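Local atomic coordinates of thiamine-biosynthesis protein ThiS (PDB entry 3CWI), a protein that probably serves as a ubiquitin-like sulfur carrier in thiamine biosynthesis, bringing sulfur as a C-terminal thiocarboxylate for assembly of the thiazole ring. Residues Met1-Asn6 and Asp58-Leu63; Leu18-Leu23 and Asp50-Lys55; Lys28-Glu33 and Phe62-Gly67. All coordinates share one frame; numbering follows the deposited sequence.

Contact 1: residues Met1-Asn6 and Asp58-Leu63; sequences MNLTVN and DAVEFL
Val-5 and Val-60 meet through single methyl groups, CG2 of each, 3.6 Å apart, on the sheet face that also carries Leu-3 and Phe-62. The two valines are bridge partners but differ in rotation. In Val-60, CG1 lies anti to the carbonyl carbon (chi1 -59°), which leaves CG2 between the backbone N and that carbon, turned against the neighbouring strand. The other branch of Val-5, CG1, approaches the Phe-62 ring obliquely and reaches CE2 at 3.7 Å. Leu-3 contributes more distantly, its CD1 standing 4.2 Å from Val-60 CG2. Beyond Val-5, the Asn-6 side chain takes over the strand's hydrogen bonding: its OD1 accepts from Phe-62 N at 2.8 Å, nearly straight at 175° and in the carbonyl plane. The amide then stands 80° to the ring, with Asn-6 ND2 at the ring edge, 3.9 Å from Phe-62 CD2. Three backbone bonds precede it, Thr-4 N to Asp-58 O, Val-60 N to Thr-4 O and Asn-6 N to Val-60 O, all between 2.8 and 3.0 Å. Leu-39 and Val-54 also pack on Val-60, and strand 36-39 flanks 59-63 across its other edge. A first strand lying parallel to the last, in the centre of a mixed sheet ordered 2-1-5-3-4, is the signature of the ubiquitin-like beta-grasp fold.

Contact 2: residues Leu18-Leu23 and Asp50-Lys55; sequences LNVTEL and DATTVK
A capping box opens helix 20-26 where it leaves the short antiparallel pairing of strands 17-19 and 53-55, and Asn-19 is at once the last residue of the strand and the N-cap of the helix. There Asn-19 OD1 accepts from Glu-22 N at 2.7 Å, and Glu-22 OE1 returns the bond by receiving Asn-19 N through its anti lone pair. Asn-19 can reach forward because CG sits between its backbone N and carbonyl carbon (chi1 57°). Across the pairing, Leu-18 and Val-54 exchange two backbone bonds, the shorter being Val-54 N to Leu-18 O at 2.7 Å and 178°. Val-20 N, in the helix's first turn, still bonds Thr-52 O, while Val-20 CG2 lies alongside Thr-52 CB at 3.8 Å, the two side chains pointing the same way. Thr-52 OG1 itself turns to Ala-48 O. On the apolar side, Leu-23 CD1 meets Val-54 CG2 at 3.9 Å, their side chains crossing at about a right angle. At the outer end the Thr-21 hydroxyl donates to Asp-50: OG1 lies 2.6 Å from OD1 and approaches from above the carboxylate plane, 49° out of it.

Contact 3: residues Lys28-Glu33 and Phe62-Gly67; sequences KVAQAE and FLYFMG
Phe-62 offers one ring face to Val-29, whose CG2 sits 4.0 Å from the ring centroid and only 10° off its normal, a CH-pi contact almost over the centre. Val-29 presents its two methyls to different aromatic groups: with CG1 anti to the backbone N (chi1 -177°), CG2 covers Phe-62 while CG1 turns to the next aromatic across the contact, just past the strand's end, approaching Tyr-64 OH to 3.1 Å. Leu-27 and Val-37 also pack on Phe-62. In this beta-grasp fold the segment 28-33 is the loop leaving helix 20-26, begun by a Schellman motif at Lys-28, and it lies beside the chain running out of strand 59-63 toward the C-terminal tail. Tyr-64 then reaches across to the loop backbone. Its hydroxyl donates to Ala-30 O, with OH and O 2.6 Å apart and the donor tilted 16° from the carbonyl plane. A leucine in place of Tyr-64 would probably leave Ala-30 O without this hydrogen bond and open a gap beside Val-29 CG1. The same oxygen lies at the ring edge, as does Gln-31 O, 3.9 Å from Tyr-64 CE2; Gln-31 CB comes to 4.2 Å from that carbon.

Strand 59-63 connects the set: contact 1 pairs it with strand 2-5, and contact 3 begins on its last two residues, Phe-62 and Leu-63, with the two centres about 15 Å apart. Contact 2 is nested in the chain between the segments of contact 1, about 12 Å away centre to centre, and touches it through Val-54 CG1, 3.8 Å from Val-60 CG1, and through Met-1 CE, a selenomethionine methyl, 3.4 Å from Lys-55 C. Contacts 2 and 3 lie on opposite sides of the chain's centre, about 17 Å between centres, with no touch between them; helix 20-26 starts in contact 2 and leads to the loop of contact 3. No ligand marks an active site; in ThiS relatives the working end is the C-terminal diglycine tail, toward which contact 3 leads.

Contact 1: residues Met1-Asn6 and Asp58-Leu63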
loop_
_atom_site.group_PDB
_atom_site.type_symbol
_atom_site.label_atom_id
_atom_site.label_comp_id
_atom_site.label_asym_id
_atom_site.label_seq_id
_atom_site.Cartn_x
_atom_site.Cartn_y
_atom_site.Cartn_z
HETATM N N MSE A 1 -3.654 8.893 -11.378
HETATM C CA MSE A 1 -2.338 9.102 -10.701
HETATM C C MSE A 1 -1.430 7.900 -10.951
HETATM O O MSE A 1 -1.909 6.783 -11.132
HETATM C CB MSE A 1 -2.544 9.288 -9.192
HETATM C CG MSE A 1 -3.139 8.076 -8.491
HETATM SE SE MSE A 1 -3.126 8.226 -6.550
HETATM C CE MSE A 1 -1.367 7.515 -6.199
ATOM N N ASN A 2 -0.124 8.140 -10.960
ATOM C CA ASN A 2 0.842 7.077 -11.189
ATOM C C ASN A 2 1.589 6.723 -9.924
ATOM O O ASN A 2 1.964 7.603 -9.151
ATOM C CB ASN A 2 1.869 7.482 -12.251
ATOM C CG ASN A 2 1.379 7.241 -13.665
ATOM O OD1 ASN A 2 2.130 7.414 -14.622
ATOM N ND2 ASN A 2 0.122 6.839 -13.804
ATOM N N LEU A 3 1.791 5.433 -9.696
ATOM C CA LEU A 3 2.543 5.006 -8.526
ATOM C C LEU A 3 3.244 3.709 -8.851
ATOM O O LEU A 3 2.986 3.089 -9.882
ATOM C CB LEU A 3 1.630 4.816 -7.310
ATOM C CG LEU A 3 0.573 3.715 -7.338
ATOM C CD1 LEU A 3 0.056 3.466 -5.925
ATOM C CD2 LEU A 3 -0.558 4.112 -8.265
ATOM N N THR A 4 4.158 3.319 -7.979
ATOM C CA THR A 4 4.898 2.086 -8.161
ATOM C C THR A 4 4.358 1.115 -7.114
ATOM O O THR A 4 4.241 1.467 -5.942
ATOM C CB THR A 4 6.403 2.319 -7.931
ATOM O OG1 THR A 4 6.855 3.383 -8.785
ATOM C CG2 THR A 4 7.189 1.064 -8.245
ATOM N N VAL A 5 3.999 -0.089 -7.545
ATOM C CA VAL A 5 3.478 -1.098 -6.632
ATOM C C VAL A 5 4.346 -2.341 -6.778
ATOM O O VAL A 5 4.419 -2.932 -7.856
ATOM C CB VAL A 5 1.998 -1.448 -6.955
ATOM C CG1 VAL A 5 1.510 -2.561 -6.038
ATOM C CG2 VAL A 5 1.122 -0.205 -6.774
ATOM N N ASN A 6 5.007 -2.722 -5.690
ATOM C CA ASN A 6 5.911 -3.875 -5.684
ATOM C C ASN A 6 6.945 -3.734 -6.795
ATOM O O ASN A 6 7.252 -4.694 -7.514
ATOM C CB ASN A 6 5.139 -5.181 -5.855
ATOM C CG ASN A 6 4.210 -5.454 -4.693
ATOM O OD1 ASN A 6 4.550 -5.178 -3.541
ATOM N ND2 ASN A 6 3.043 -6.018 -4.983
ATOM N N ASP A 58 4.457 7.924 -5.531
ATOM C CA ASP A 58 4.850 7.164 -4.342
ATOM C C ASP A 58 5.104 5.690 -4.680
ATOM O O ASP A 58 4.595 5.180 -5.680
ATOM C CB ASP A 58 3.772 7.264 -3.256
ATOM C CG ASP A 58 3.793 8.595 -2.519
ATOM O OD1 ASP A 58 4.807 9.324 -2.616
ATOM O OD2 ASP A 58 2.799 8.909 -1.812
ATOM N N ALA A 59 5.893 5.016 -3.846
ATOM C CA ALA A 59 6.216 3.603 -4.053
ATOM C C ALA A 59 5.671 2.773 -2.899
ATOM O O ALA A 59 6.075 2.952 -1.754
ATOM C CB ALA A 59 7.720 3.419 -4.149
ATOM N N VAL A 60 4.754 1.865 -3.200
ATOM C CA VAL A 60 4.182 1.026 -2.166
ATOM C C VAL A 60 4.579 -0.424 -2.374
ATOM O O VAL A 60 4.701 -0.899 -3.509
ATOM C CB VAL A 60 2.643 1.159 -2.142
ATOM C CG1 VAL A 60 2.261 2.610 -1.890
ATOM C CG2 VAL A 60 2.050 0.695 -3.466
ATOM N N GLU A 61 4.798 -1.128 -1.271
ATOM C CA GLU A 61 5.182 -2.535 -1.337
ATOM C C GLU A 61 4.318 -3.358 -0.389
ATOM O O GLU A 61 4.029 -2.938 0.729
ATOM C CB GLU A 61 6.646 -2.692 -0.936
ATOM C CG GLU A 61 7.622 -1.902 -1.775
ATOM C CD GLU A 61 9.003 -1.876 -1.149
ATOM O OE1 GLU A 61 9.184 -1.179 -0.124
ATOM O OE2 GLU A 61 9.903 -2.560 -1.670
ATOM N N PHE A 62 3.909 -4.528 -0.851
ATOM C CA PHE A 62 3.100 -5.421 -0.045
ATOM C C PHE A 62 3.937 -6.654 0.261
ATOM O O PHE A 62 4.343 -7.379 -0.647
ATOM C CB PHE A 62 1.821 -5.797 -0.793
ATOM C CG PHE A 62 0.954 -4.617 -1.123
ATOM C CD1 PHE A 62 0.467 -3.798 -0.115
ATOM C CD2 PHE A 62 0.650 -4.303 -2.442
ATOM C CE1 PHE A 62 -0.306 -2.680 -0.411
ATOM C CE2 PHE A 62 -0.124 -3.184 -2.750
ATOM C CZ PHE A 62 -0.597 -2.380 -1.737
ATOM N N LEU A 63 4.211 -6.869 1.543
ATOM C CA LEU A 63 5.029 -8.000 1.966
ATOM C C LEU A 63 4.299 -8.872 2.990
ATOM O O LEU A 63 3.463 -8.385 3.757
ATOM C CB LEU A 63 6.343 -7.495 2.573
ATOM C CG LEU A 63 7.078 -6.326 1.896
ATOM C CD1 LEU A 63 8.331 -6.000 2.693
ATOM C CD2 LEU A 63 7.429 -6.672 0.462
#

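Contact 2: residues Leu18-Leu23 and Asp50-Lys55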
loop_
_atom_site.group_PDB
_atom_site.type_symbol
_atom_site.label_atom_id
_atom_site.label_comp_id
_atom_site.label_asym_id
_atom_site.label_seq_id
_atom_site.Cartn_x
_atom_site.Cartn_y
_atom_site.Cartn_z
ATOM N N LEU A 18 -5.021 8.495 -2.305
ATOM C CA LEU A 18 -5.791 7.477 -1.605
ATOM C C LEU A 18 -5.106 7.138 -0.303
ATOM O O LEU A 18 -3.880 7.219 -0.207
ATOM C CB LEU A 18 -5.886 6.200 -2.441
ATOM C CG LEU A 18 -6.921 6.174 -3.562
ATOM C CD1 LEU A 18 -6.696 4.949 -4.428
ATOM C CD2 LEU A 18 -8.321 6.171 -2.966
ATOM N N ASN A 19 -5.884 6.769 0.710
ATOM C CA ASN A 19 -5.275 6.389 1.973
ATOM C C ASN A 19 -4.976 4.902 1.822
ATOM O O ASN A 19 -5.489 4.245 0.910
ATOM C CB ASN A 19 -6.209 6.658 3.165
ATOM C CG ASN A 19 -7.544 5.954 3.044
ATOM O OD1 ASN A 19 -7.618 4.728 3.011
ATOM N ND2 ASN A 19 -8.617 6.739 2.993
ATOM N N VAL A 20 -4.135 4.373 2.695
ATOM C CA VAL A 20 -3.749 2.977 2.607
ATOM C C VAL A 20 -4.915 2.009 2.688
ATOM O O VAL A 20 -4.947 1.014 1.964
ATOM C CB VAL A 20 -2.716 2.638 3.689
ATOM C CG1 VAL A 20 -2.382 1.154 3.656
ATOM C CG2 VAL A 20 -1.469 3.465 3.466
ATOM N N THR A 21 -5.866 2.301 3.568
ATOM C CA THR A 21 -7.035 1.449 3.713
ATOM C C THR A 21 -7.772 1.301 2.389
ATOM O O THR A 21 -8.136 0.194 1.985
ATOM C CB THR A 21 -7.992 2.013 4.759
ATOM O OG1 THR A 21 -7.297 2.142 6.003
ATOM C CG2 THR A 21 -9.185 1.085 4.934
ATOM N N GLU A 22 -7.978 2.414 1.696
ATOM C CA GLU A 22 -8.677 2.364 0.419
ATOM C C GLU A 22 -7.849 1.606 -0.618
ATOM O O GLU A 22 -8.397 0.868 -1.439
ATOM C CB GLU A 22 -8.965 3.777 -0.093
ATOM C CG GLU A 22 -9.862 4.599 0.823
ATOM C CD GLU A 22 -9.943 6.044 0.377
ATOM O OE1 GLU A 22 -8.870 6.655 0.164
ATOM O OE2 GLU A 22 -11.067 6.577 0.256
ATOM N N LEU A 23 -6.528 1.779 -0.566
ATOM C CA LEU A 23 -5.618 1.120 -1.506
ATOM C C LEU A 23 -5.674 -0.398 -1.388
ATOM O O LEU A 23 -5.774 -1.107 -2.390
ATOM C CB LEU A 23 -4.175 1.582 -1.256
ATOM C CG LEU A 23 -3.228 1.741 -2.441
ATOM C CD1 LEU A 23 -1.806 1.753 -1.922
ATOM C CD2 LEU A 23 -3.412 0.631 -3.450
ATOM N N ASP A 50 -5.675 4.558 7.790
ATOM C CA ASP A 50 -6.692 5.510 7.350
ATOM C C ASP A 50 -6.142 6.913 7.120
ATOM O O ASP A 50 -6.674 7.664 6.296
ATOM C CB ASP A 50 -7.848 5.604 8.354
ATOM C CG ASP A 50 -8.648 4.325 8.454
ATOM O OD1 ASP A 50 -8.906 3.682 7.411
ATOM O OD2 ASP A 50 -9.038 3.963 9.587
ATOM N N ALA A 51 -5.086 7.269 7.845
ATOM C CA ALA A 51 -4.494 8.604 7.731
ATOM C C ALA A 51 -3.345 8.721 6.729
ATOM O O ALA A 51 -3.115 9.788 6.159
ATOM C CB ALA A 51 -4.025 9.074 9.103
ATOM N N THR A 52 -2.632 7.624 6.521
ATOM C CA THR A 52 -1.507 7.609 5.603
ATOM C C THR A 52 -2.006 7.689 4.167
ATOM O O THR A 52 -2.859 6.903 3.743
ATOM C CB THR A 52 -0.667 6.337 5.812
ATOM O OG1 THR A 52 -0.298 6.243 7.193
ATOM C CG2 THR A 52 0.594 6.379 4.964
ATOM N N THR A 53 -1.463 8.633 3.412
ATOM C CA THR A 53 -1.900 8.822 2.039
ATOM C C THR A 53 -0.832 8.540 0.988
ATOM O O THR A 53 0.340 8.874 1.161
ATOM C CB THR A 53 -2.414 10.256 1.843
ATOM O OG1 THR A 53 -3.236 10.618 2.963
ATOM C CG2 THR A 53 -3.243 10.348 0.576
ATOM N N VAL A 54 -1.265 7.923 -0.104
ATOM C CA VAL A 54 -0.391 7.594 -1.217
ATOM C C VAL A 54 -0.716 8.559 -2.341
ATOM O O VAL A 54 -1.873 8.691 -2.733
ATOM C CB VAL A 54 -0.628 6.150 -1.697
ATOM C CG1 VAL A 54 0.358 5.807 -2.803
ATOM C CG2 VAL A 54 -0.482 5.184 -0.525
ATOM N N LYS A 55 0.302 9.247 -2.852
ATOM C CA LYS A 55 0.089 10.215 -3.925
ATOM C C LYS A 55 0.860 9.843 -5.187
ATOM O O LYS A 55 1.620 8.875 -5.198
ATOM C CB LYS A 55 0.508 11.608 -3.446
ATOM C CG LYS A 55 -0.183 12.036 -2.153
ATOM C CD LYS A 55 0.297 13.402 -1.677
ATOM C CE LYS A 55 -0.380 13.801 -0.368
ATOM N NZ LYS A 55 0.062 15.139 0.097
#

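Contact 3: residues Lys28-Glu33 and Phe62-Gly67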
loop_
_atom_site.group_PDB
_atom_site.type_symbol
_atom_site.label_atom_id
_atom_site.label_comp_id
_atom_site.label_asym_id
_atom_site.label_seq_id
_atom_site.Cartn_x
_atom_site.Cartn_y
_atom_site.Cartn_z
ATOM N N LYS A 28 -7.570 -5.077 -3.714
ATOM C CA LYS A 28 -8.005 -6.336 -3.111
ATOM C C LYS A 28 -6.810 -7.215 -2.784
ATOM O O LYS A 28 -6.699 -8.349 -3.256
ATOM C CB LYS A 28 -8.983 -7.078 -4.030
ATOM C CG LYS A 28 -8.536 -7.223 -5.479
ATOM C CD LYS A 28 -9.596 -7.918 -6.341
ATOM C CE LYS A 28 -10.938 -7.182 -6.319
ATOM N NZ LYS A 28 -11.638 -7.327 -5.002
ATOM N N VAL A 29 -5.911 -6.672 -1.971
ATOM C CA VAL A 29 -4.715 -7.388 -1.562
ATOM C C VAL A 29 -5.087 -8.614 -0.732
ATOM O O VAL A 29 -5.798 -8.506 0.263
ATOM C CB VAL A 29 -3.791 -6.483 -0.725
ATOM C CG1 VAL A 29 -2.526 -7.234 -0.365
ATOM C CG2 VAL A 29 -3.461 -5.221 -1.506
ATOM N N ALA A 30 -4.595 -9.777 -1.145
ATOM C CA ALA A 30 -4.887 -11.025 -0.448
ATOM C C ALA A 30 -4.416 -11.016 0.999
ATOM O O ALA A 30 -3.345 -10.495 1.313
ATOM C CB ALA A 30 -4.251 -12.189 -1.188
ATOM N N GLN A 31 -5.224 -11.602 1.879
ATOM C CA GLN A 31 -4.874 -11.673 3.292
ATOM C C GLN A 31 -4.404 -10.316 3.797
ATOM O O GLN A 31 -3.382 -10.210 4.474
ATOM C CB GLN A 31 -3.778 -12.723 3.490
ATOM C CG GLN A 31 -4.240 -14.126 3.128
ATOM C CD GLN A 31 -3.127 -15.158 3.171
ATOM O OE1 GLN A 31 -3.386 -16.362 3.089
ATOM N NE2 GLN A 31 -1.883 -14.696 3.287
ATOM N N ALA A 32 -5.161 -9.280 3.452
ATOM C CA ALA A 32 -4.840 -7.920 3.861
ATOM C C ALA A 32 -4.778 -7.791 5.377
ATOM O O ALA A 32 -4.146 -6.874 5.898
ATOM C CB ALA A 32 -5.873 -6.955 3.298
ATOM N N GLU A 33 -5.432 -8.711 6.079
ATOM C CA GLU A 33 -5.447 -8.682 7.539
ATOM C C GLU A 33 -4.031 -8.808 8.080
ATOM O O GLU A 33 -3.634 -8.077 8.985
ATOM C CB GLU A 33 -6.304 -9.823 8.095
ATOM C CG GLU A 33 -7.705 -9.901 7.512
ATOM C CD GLU A 33 -7.836 -10.983 6.453
ATOM O OE1 GLU A 33 -7.111 -10.920 5.437
ATOM O OE2 GLU A 33 -8.668 -11.899 6.642
ATOM N N PHE A 62 3.909 -4.528 -0.851
ATOM C CA PHE A 62 3.100 -5.421 -0.045
ATOM C C PHE A 62 3.937 -6.654 0.261
ATOM O O PHE A 62 4.343 -7.379 -0.647
ATOM C CB PHE A 62 1.821 -5.797 -0.793
ATOM C CG PHE A 62 0.954 -4.617 -1.123
ATOM C CD1 PHE A 62 0.467 -3.798 -0.115
ATOM C CD2 PHE A 62 0.650 -4.303 -2.442
ATOM C CE1 PHE A 62 -0.306 -2.680 -0.411
ATOM C CE2 PHE A 62 -0.124 -3.184 -2.750
ATOM C CZ PHE A 62 -0.597 -2.380 -1.737
ATOM N N LEU A 63 4.211 -6.869 1.543
ATOM C CA LEU A 63 5.029 -8.000 1.966
ATOM C C LEU A 63 4.299 -8.872 2.990
ATOM O O LEU A 63 3.463 -8.385 3.757
ATOM C CB LEU A 63 6.343 -7.495 2.573
ATOM C CG LEU A 63 7.078 -6.326 1.896
ATOM C CD1 LEU A 63 8.331 -6.000 2.693
ATOM C CD2 LEU A 63 7.429 -6.672 0.462
ATOM N N TYR A 64 4.621 -10.164 2.995
ATOM C CA TYR A 64 4.003 -11.097 3.929
ATOM C C TYR A 64 5.075 -11.851 4.698
ATOM O O TYR A 64 5.884 -12.561 4.106
ATOM C CB TYR A 64 3.127 -12.115 3.195
ATOM C CG TYR A 64 2.018 -11.516 2.366
ATOM C CD1 TYR A 64 2.249 -11.091 1.056
ATOM C CD2 TYR A 64 0.733 -11.386 2.886
ATOM C CE1 TYR A 64 1.216 -10.556 0.281
ATOM C CE2 TYR A 64 -0.299 -10.856 2.126
ATOM C CZ TYR A 64 -0.050 -10.443 0.826
ATOM O OH TYR A 64 -1.078 -9.918 0.079
ATOM N N PHE A 65 5.076 -11.701 6.016
ATOM C CA PHE A 65 6.052 -12.385 6.847
ATOM C C PHE A 65 5.437 -13.578 7.573
ATOM O O PHE A 65 4.385 -13.461 8.200
ATOM C CB PHE A 65 6.648 -11.413 7.860
ATOM C CG PHE A 65 7.412 -10.285 7.235
ATOM C CD1 PHE A 65 6.752 -9.281 6.533
ATOM C CD2 PHE A 65 8.801 -10.236 7.332
ATOM C CE1 PHE A 65 7.465 -8.242 5.932
ATOM C CE2 PHE A 65 9.524 -9.206 6.736
ATOM C CZ PHE A 65 8.854 -8.204 6.033
HETATM N N MSE A 66 6.101 -14.726 7.472
HETATM C CA MSE A 66 5.660 -15.958 8.123
HETATM C C MSE A 66 6.902 -16.659 8.668
HETATM O O MSE A 66 7.938 -16.692 8.002
HETATM C CB MSE A 66 4.956 -16.866 7.115
HETATM C CG MSE A 66 3.763 -16.229 6.431
HETATM SE SE MSE A 66 3.663 -16.767 4.579
HETATM C CE MSE A 66 5.159 -15.710 3.933
ATOM N N GLY A 67 6.798 -17.215 9.874
ATOM C CA GLY A 67 7.938 -17.892 10.474
ATOM C C GLY A 67 7.852 -17.959 11.988
ATOM O O GLY A 67 7.032 -17.272 12.596
#